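Side-chain contacts in envelope glycoprotein (Thogoto virus, PDB 5XEA), which probably attaches the virus to its host-cell receptor and then drives fusion of the viral and host membranes: residues Asn229-Glu232 / Gln237-His240; Ala30-Thr35 / Cys224-Asn229. All blocks are in the same frame, centred on the assembly; numbering follows the deposited sequence.

From the N terminus, strand 24-35 supplies the first half of contact 2. The chain then runs through much of the larger antiparallel sheet and returns as strands 197-209 and 221-226, so that contact 2 closes a loop of 188 residues. Contact 1 follows at once and closes one of four residues, between 229-232 and 237-240. The two neither nest nor cross: they meet end to end at the shared Asn229, and the backbone pair Phe231 O to Cys224 N, at 2.8 Å, joins them. Both lie on the same six-stranded antiparallel sheet, where contact 1 brings its two outermost strands together and contact 2 spans strand 197-209.

Contact 1: Asn229-Glu232 / Gln237-His240; sequences NFFE and QFCH
An aromatic cluster of Phe231, Phe238 and His240 fills the gap between strands 229-233 and 237-240, the outermost strands of a six-stranded antiparallel sheet that curls so that these two edges come near each other. The short segments run 8.3 Å apart at their closest, and across the gap rings meet rings and backbone oxygens, without a hydrogen bond between the segments. Phe231 is the central piece. Its CG sits between the backbone N and the carbonyl carbon (chi1 42°), a crowded position that turns the ring against both Phe238 and His240. One ortho carbon serves each partner: Phe231 CD1 lies 3.4 Å from Phe238 CE2, and Phe231 CD2 lies 3.8 Å from His240 CB. Both ring pairs are oblique, with planes at 43° to Phe238 and 37° to His240. Phe231 CB adds an off-centre CH-pi contact, 4.2 Å from the centroid of the His240 ring, and also sits in plane at the edge of the Phe238 ring, 3.8 Å from CE2. The carbonyl oxygen of Phe230 lies over one face of the imidazole, displaced toward its rim, while Asn229 OD1 comes in at the ring edge. At the other end, Glu232 O approaches the Phe238 ring obliquely, 3.0 Å from CZ, with CE1 next nearest. Tyr245, on the strand next to 237-240, brings its ring to Phe231 and enlarges the cluster, and a disulfide joins Cys239 to Cys244 on that same neighbouring strand. Phe230 turns the other way, where it packs on Ala291 of the second subunit. With ring and CH-pi contacts in place of directional bonds, the approach of the two strands probably relies on shape and on burying apolar carbon.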
ATOM      1  N   ASN B 229     -11.495   9.909  -8.445  1.00 46.80           N
ATOM      2  CA  ASN B 229     -10.599   9.125  -9.279  1.00 48.34           C
ATOM      3  C   ASN B 229      -9.578  10.059  -9.900  1.00 49.33           C
ATOM      4  O   ASN B 229      -9.944  11.112 -10.432  1.00 43.45           O
ATOM      5  CB  ASN B 229     -11.374   8.373 -10.361  1.00 52.81           C
ATOM      6  CG  ASN B 229     -12.251   7.275  -9.780  1.00 58.83           C
ATOM      7  OD1 ASN B 229     -11.753   6.311  -9.184  1.00 61.39           O
ATOM      8  ND2 ASN B 229     -13.558   7.419  -9.935  1.00 55.29           N
ATOM      9  N   PHE B 230      -8.306   9.684  -9.815  1.00 45.96           N
ATOM     10  CA  PHE B 230      -7.233  10.484 -10.386  1.00 46.71           C
ATOM     11  C   PHE B 230      -6.405   9.580 -11.276  1.00 50.32           C
ATOM     12  O   PHE B 230      -6.123   8.432 -10.915  1.00 49.91           O
ATOM     13  CB  PHE B 230      -6.340  11.128  -9.306  1.00 40.21           C
ATOM     14  CG  PHE B 230      -7.097  11.964  -8.303  1.00 42.64           C
ATOM     15  CD1 PHE B 230      -7.104  13.351  -8.388  1.00 42.41           C
ATOM     16  CD2 PHE B 230      -7.818  11.360  -7.278  1.00 38.93           C
ATOM     17  CE1 PHE B 230      -7.806  14.107  -7.463  1.00 42.60           C
ATOM     18  CE2 PHE B 230      -8.521  12.106  -6.354  1.00 38.97           C
ATOM     19  CZ  PHE B 230      -8.508  13.499  -6.447  1.00 42.89           C
ATOM     20  N   PHE B 231      -6.016  10.093 -12.433  1.00 44.41           N
ATOM     21  CA  PHE B 231      -5.295   9.255 -13.370  1.00 43.25           C
ATOM     22  C   PHE B 231      -4.467  10.134 -14.280  1.00 47.76           C
ATOM     23  O   PHE B 231      -4.780  11.312 -14.491  1.00 50.54           O
ATOM     24  CB  PHE B 231      -6.263   8.371 -14.177  1.00 40.99           C
ATOM     25  CG  PHE B 231      -7.507   9.092 -14.628  1.00 42.66           C
ATOM     26  CD1 PHE B 231      -7.501   9.859 -15.781  1.00 44.24           C
ATOM     27  CD2 PHE B 231      -8.676   9.012 -13.884  1.00 41.65           C
ATOM     28  CE1 PHE B 231      -8.639  10.549 -16.185  1.00 53.22           C
ATOM     29  CE2 PHE B 231      -9.818   9.687 -14.288  1.00 46.51           C
ATOM     30  CZ  PHE B 231      -9.795  10.461 -15.438  1.00 50.05           C
ATOM     31  N   GLU B 232      -3.395   9.563 -14.799  1.00 46.55           N
ATOM     32  CA  GLU B 232      -2.641  10.209 -15.861  1.00 50.13           C
ATOM     33  C   GLU B 232      -3.195   9.733 -17.194  1.00 49.12           C
ATOM     34  O   GLU B 232      -3.257   8.526 -17.441  1.00 60.38           O
ATOM     35  CB  GLU B 232      -1.156   9.878 -15.746  1.00 57.28           C
ATOM     36  CG  GLU B 232      -0.339  10.414 -16.905  1.00 67.23           C
ATOM     37  CD  GLU B 232       1.086   9.892 -16.920  1.00 82.63           C
ATOM     38  OE1 GLU B 232       1.505   9.241 -15.935  1.00 81.03           O
ATOM     39  OE2 GLU B 232       1.782  10.134 -17.932  1.00 86.01           O
ATOM     40  N   GLN B 237      -7.960   7.216 -25.705  1.00 54.25           N
ATOM     41  CA  GLN B 237      -8.919   6.174 -25.374  1.00 55.23           C
ATOM     42  C   GLN B 237      -8.352   5.410 -24.181  1.00 57.83           C
ATOM     43  O   GLN B 237      -7.356   4.691 -24.310  1.00 50.61           O
ATOM     44  CB  GLN B 237      -9.129   5.273 -26.584  1.00 63.78           C
ATOM     45  CG  GLN B 237     -10.314   4.369 -26.521  1.00 76.83           C
ATOM     46  CD  GLN B 237     -10.688   3.863 -27.892  1.00 81.72           C
ATOM     47  OE1 GLN B 237     -11.182   4.622 -28.726  1.00 76.91           O
ATOM     48  NE2 GLN B 237     -10.428   2.584 -28.148  1.00 90.55           N
ATOM     49  N   PHE B 238      -8.999   5.546 -23.029  1.00 55.82           N
ATOM     50  CA  PHE B 238      -8.316   5.366 -21.759  1.00 55.85           C
ATOM     51  C   PHE B 238      -9.301   4.858 -20.713  1.00 44.72           C
ATOM     52  O   PHE B 238     -10.463   5.266 -20.700  1.00 48.54           O
ATOM     53  CB  PHE B 238      -7.689   6.713 -21.344  1.00 63.89           C
ATOM     54  CG  PHE B 238      -6.959   6.675 -20.045  1.00 63.91           C
ATOM     55  CD1 PHE B 238      -5.677   6.149 -19.969  1.00 72.44           C
ATOM     56  CD2 PHE B 238      -7.547   7.179 -18.899  1.00 63.75           C
ATOM     57  CE1 PHE B 238      -4.992   6.101 -18.760  1.00 69.04           C
ATOM     58  CE2 PHE B 238      -6.873   7.140 -17.688  1.00 73.10           C
ATOM     59  CZ  PHE B 238      -5.590   6.594 -17.617  1.00 70.50           C
ATOM     60  N   CYS B 239      -8.842   3.964 -19.840  1.00 43.74           N
ATOM     61  CA  CYS B 239      -9.689   3.490 -18.755  1.00 47.25           C
ATOM     62  C   CYS B 239      -8.954   3.614 -17.430  1.00 50.84           C
ATOM     63  O   CYS B 239      -7.723   3.535 -17.369  1.00 44.48           O
ATOM     64  CB  CYS B 239     -10.156   2.031 -18.974  1.00 65.57           C
ATOM     65  SG  CYS B 239     -11.073   1.751 -20.525  1.00104.99           S
ATOM     66  N   HIS B 240      -9.727   3.845 -16.371  1.00 46.32           N
ATOM     67  CA  HIS B 240      -9.204   3.820 -15.014  1.00 45.98           C
ATOM     68  C   HIS B 240     -10.238   3.145 -14.126  1.00 42.36           C
ATOM     69  O   HIS B 240     -11.332   3.680 -13.933  1.00 46.46           O
ATOM     70  CB  HIS B 240      -8.863   5.218 -14.495  1.00 45.06           C
ATOM     71  CG  HIS B 240      -8.313   5.205 -13.110  1.00 43.90           C
ATOM     72  ND1 HIS B 240      -9.080   5.499 -12.004  1.00 52.00           N
ATOM     73  CD2 HIS B 240      -7.085   4.879 -12.644  1.00 48.03           C
ATOM     74  CE1 HIS B 240      -8.342   5.379 -10.914  1.00 51.36           C
ATOM     75  NE2 HIS B 240      -7.130   4.996 -11.275  1.00 52.17           N
TER

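Contact 2: Ala30-Thr35 / Cys224-Asn229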
ATOM      1  N   ALA B  30     -14.937  14.652 -22.962  1.00 55.56           N
ATOM      2  CA  ALA B  30     -14.756  13.228 -23.176  1.00 63.42           C
ATOM      3  C   ALA B  30     -16.087  12.517 -23.028  1.00 64.37           C
ATOM      4  O   ALA B  30     -17.003  12.990 -22.349  1.00 61.57           O
ATOM      5  CB  ALA B  30     -13.729  12.634 -22.202  1.00 62.78           C
ATOM      6  N   THR B  31     -16.178  11.371 -23.691  1.00 63.72           N
ATOM      7  CA  THR B  31     -17.249  10.419 -23.451  1.00 61.36           C
ATOM      8  C   THR B  31     -16.798   9.491 -22.329  1.00 62.96           C
ATOM      9  O   THR B  31     -15.752   8.843 -22.435  1.00 56.77           O
ATOM     10  CB  THR B  31     -17.574   9.626 -24.714  1.00 64.86           C
ATOM     11  OG1 THR B  31     -17.861  10.526 -25.793  1.00 74.07           O
ATOM     12  CG2 THR B  31     -18.780   8.740 -24.475  1.00 61.17           C
ATOM     13  N   ARG B  32     -17.569   9.452 -21.254  1.00 55.37           N
ATOM     14  CA  ARG B  32     -17.261   8.629 -20.101  1.00 55.86           C
ATOM     15  C   ARG B  32     -18.246   7.475 -20.026  1.00 55.25           C
ATOM     16  O   ARG B  32     -19.457   7.673 -20.168  1.00 59.10           O
ATOM     17  CB  ARG B  32     -17.314   9.446 -18.817  1.00 52.43           C
ATOM     18  CG  ARG B  32     -16.854   8.665 -17.623  1.00 60.39           C
ATOM     19  CD  ARG B  32     -16.919   9.498 -16.392  1.00 67.77           C
ATOM     20  NE  ARG B  32     -18.288   9.646 -15.942  1.00 68.10           N
ATOM     21  CZ  ARG B  32     -18.672  10.566 -15.073  1.00 75.72           C
ATOM     22  NH1 ARG B  32     -17.783  11.418 -14.581  1.00 70.32           N
ATOM     23  NH2 ARG B  32     -19.941  10.643 -14.702  1.00 77.17           N
ATOM     24  N   TYR B  33     -17.725   6.276 -19.789  1.00 55.54           N
ATOM     25  CA  TYR B  33     -18.530   5.077 -19.587  1.00 50.71           C
ATOM     26  C   TYR B  33     -18.297   4.569 -18.171  1.00 54.99           C
ATOM     27  O   TYR B  33     -17.159   4.262 -17.803  1.00 53.64           O
ATOM     28  CB  TYR B  33     -18.163   3.996 -20.597  1.00 49.39           C
ATOM     29  CG  TYR B  33     -18.302   4.399 -22.039  1.00 60.65           C
ATOM     30  CD1 TYR B  33     -19.480   4.151 -22.741  1.00 66.50           C
ATOM     31  CD2 TYR B  33     -17.253   5.012 -22.712  1.00 58.66           C
ATOM     32  CE1 TYR B  33     -19.611   4.517 -24.078  1.00 73.06           C
ATOM     33  CE2 TYR B  33     -17.371   5.374 -24.041  1.00 66.31           C
ATOM     34  CZ  TYR B  33     -18.553   5.126 -24.721  1.00 69.96           C
ATOM     35  OH  TYR B  33     -18.667   5.489 -26.044  1.00 73.48           O
ATOM     36  N   THR B  34     -19.364   4.500 -17.379  1.00 53.04           N
ATOM     37  CA  THR B  34     -19.321   3.968 -16.024  1.00 58.19           C
ATOM     38  C   THR B  34     -20.428   2.929 -15.857  1.00 62.19           C
ATOM     39  O   THR B  34     -21.215   2.678 -16.772  1.00 59.19           O
ATOM     40  CB  THR B  34     -19.466   5.073 -14.973  1.00 61.75           C
ATOM     41  OG1 THR B  34     -20.724   5.736 -15.156  1.00 67.25           O
ATOM     42  CG2 THR B  34     -18.321   6.074 -15.072  1.00 54.63           C
ATOM     43  N   THR B  35     -20.492   2.335 -14.666  1.00 54.89           N
ATOM     44  CA  THR B  35     -21.424   1.256 -14.378  1.00 59.48           C
ATOM     45  C   THR B  35     -22.352   1.640 -13.230  1.00 62.68           C
ATOM     46  O   THR B  35     -22.013   2.457 -12.365  1.00 58.57           O
ATOM     47  CB  THR B  35     -20.693  -0.069 -14.028  1.00 63.37           C
ATOM     48  OG1 THR B  35     -19.719   0.162 -13.005  1.00 63.17           O
ATOM     49  CG2 THR B  35     -20.002  -0.651 -15.250  1.00 58.03           C
ATOM     50  N   CYS B 224      -5.378  14.068 -14.493  1.00 42.72           N
ATOM     51  CA  CYS B 224      -6.769  14.475 -14.405  1.00 45.37           C
ATOM     52  C   CYS B 224      -7.397  13.997 -13.113  1.00 47.19           C
ATOM     53  O   CYS B 224      -6.948  13.026 -12.487  1.00 43.05           O
ATOM     54  CB  CYS B 224      -7.581  13.943 -15.586  1.00 50.57           C
ATOM     55  SG  CYS B 224      -6.795  14.251 -17.160  1.00 58.41           S
ATOM     56  N   GLN B 225      -8.463  14.687 -12.738  1.00 41.25           N
ATOM     57  CA  GLN B 225      -9.329  14.285 -11.646  1.00 47.11           C
ATOM     58  C   GLN B 225     -10.736  14.132 -12.198  1.00 51.08           C
ATOM     59  O   GLN B 225     -11.170  14.925 -13.032  1.00 46.05           O
ATOM     60  CB  GLN B 225      -9.319  15.308 -10.502  1.00 45.43           C
ATOM     61  CG  GLN B 225     -10.489  15.168  -9.544  1.00 51.78           C
ATOM     62  CD  GLN B 225     -10.427  16.131  -8.360  1.00 57.18           C
ATOM     63  OE1 GLN B 225      -9.689  17.120  -8.372  1.00 55.10           O
ATOM     64  NE2 GLN B 225     -11.218  15.845  -7.330  1.00 51.27           N
ATOM     65  N   ASP B 226     -11.438  13.095 -11.759  1.00 48.66           N
ATOM     66  CA  ASP B 226     -12.862  12.957 -12.050  1.00 50.99           C
ATOM     67  C   ASP B 226     -13.508  12.403 -10.781  1.00 53.31           C
ATOM     68  O   ASP B 226     -13.502  11.182 -10.551  1.00 43.00           O
ATOM     69  CB  ASP B 226     -13.098  12.059 -13.260  1.00 56.03           C
ATOM     70  CG  ASP B 226     -14.563  11.923 -13.600  1.00 64.94           C
ATOM     71  OD1 ASP B 226     -15.337  12.795 -13.168  1.00 74.75           O
ATOM     72  OD2 ASP B 226     -14.939  10.959 -14.298  1.00 65.33           O
ATOM     73  N   GLY B 227     -14.027  13.308  -9.948  1.00 48.96           N
ATOM     74  CA  GLY B 227     -14.569  12.914  -8.658  1.00 58.67           C
ATOM     75  C   GLY B 227     -13.426  12.530  -7.718  1.00 56.91           C
ATOM     76  O   GLY B 227     -12.512  13.327  -7.431  1.00 47.78           O
ATOM     77  N   THR B 228     -13.472  11.296  -7.197  1.00 45.59           N
ATOM     78  CA  THR B 228     -12.407  10.767  -6.350  1.00 54.08           C
ATOM     79  C   THR B 228     -11.439   9.886  -7.121  1.00 52.39           C
ATOM     80  O   THR B 228     -10.638   9.171  -6.505  1.00 47.45           O
ATOM     81  CB  THR B 228     -12.978   9.968  -5.171  1.00 64.01           C
ATOM     82  OG1 THR B 228     -13.951   9.029  -5.644  1.00 61.49           O
ATOM     83  CG2 THR B 228     -13.595  10.904  -4.140  1.00 63.36           C
ATOM     84  N   ASN B 229     -11.495   9.909  -8.445  1.00 46.80           N
ATOM     85  CA  ASN B 229     -10.599   9.125  -9.279  1.00 48.34           C
ATOM     86  C   ASN B 229      -9.578  10.059  -9.900  1.00 49.33           C
ATOM     87  O   ASN B 229      -9.944  11.112 -10.432  1.00 43.45           O
ATOM     88  CB  ASN B 229     -11.374   8.373 -10.361  1.00 52.81           C
ATOM     89  CG  ASN B 229     -12.251   7.275  -9.780  1.00 58.83           C
ATOM     90  OD1 ASN B 229     -11.753   6.311  -9.184  1.00 61.39           O
ATOM     91  ND2 ASN B 229     -13.558   7.419  -9.935  1.00 55.29           N
TER
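Arg32 and Asp226 form a salt bridge over the six-stranded antiparallel sheet, from strand 24-35 to strand 221-226, across strand 197-209. Their CA atoms are 10.1 Å apart, a distance covered by the long, bent Arg32 and the short Asp226 side chain. The tight part is small. Arg32 starts with CG anti to the backbone N (chi1 -174°) and bends at chi3, which brings NH1 to within 2.9 Å of Asp226 OD2. This oxygen accepts through its syn lone pair, the N-H...O angle is 146°, and the guanidinium and carboxylate planes lie 20° apart. NH1 also faces Asp226 OD1, 3.1 Å away in the guanidinium plane, whereas the bonded OD2 is tilted from it. One step back from the guanidinium, Arg32 CD approaches the same OD2 at 3.2 Å. Each charged end has a further partner: Glu200 OE1, on the intervening strand, forms a second salt bridge with Arg32 NH2, and Tyr245 OH hydrogen-bonds Asp226 OD2.

Beyond the salt bridge, which lies near the surface, the two segments diverge, and the contact buries just 80 Å². On this loose side the chain leaves strand 221-226 through a type II' beta turn from Asp226 to Asn229, with exposed Gly227 at its second position. Asp226 and Asn229 exchange backbone N-to-O bonds in both directions, and Gln225 NE2 hydrogen-bonds Gly227 O at 2.8 Å, in the carbonyl plane.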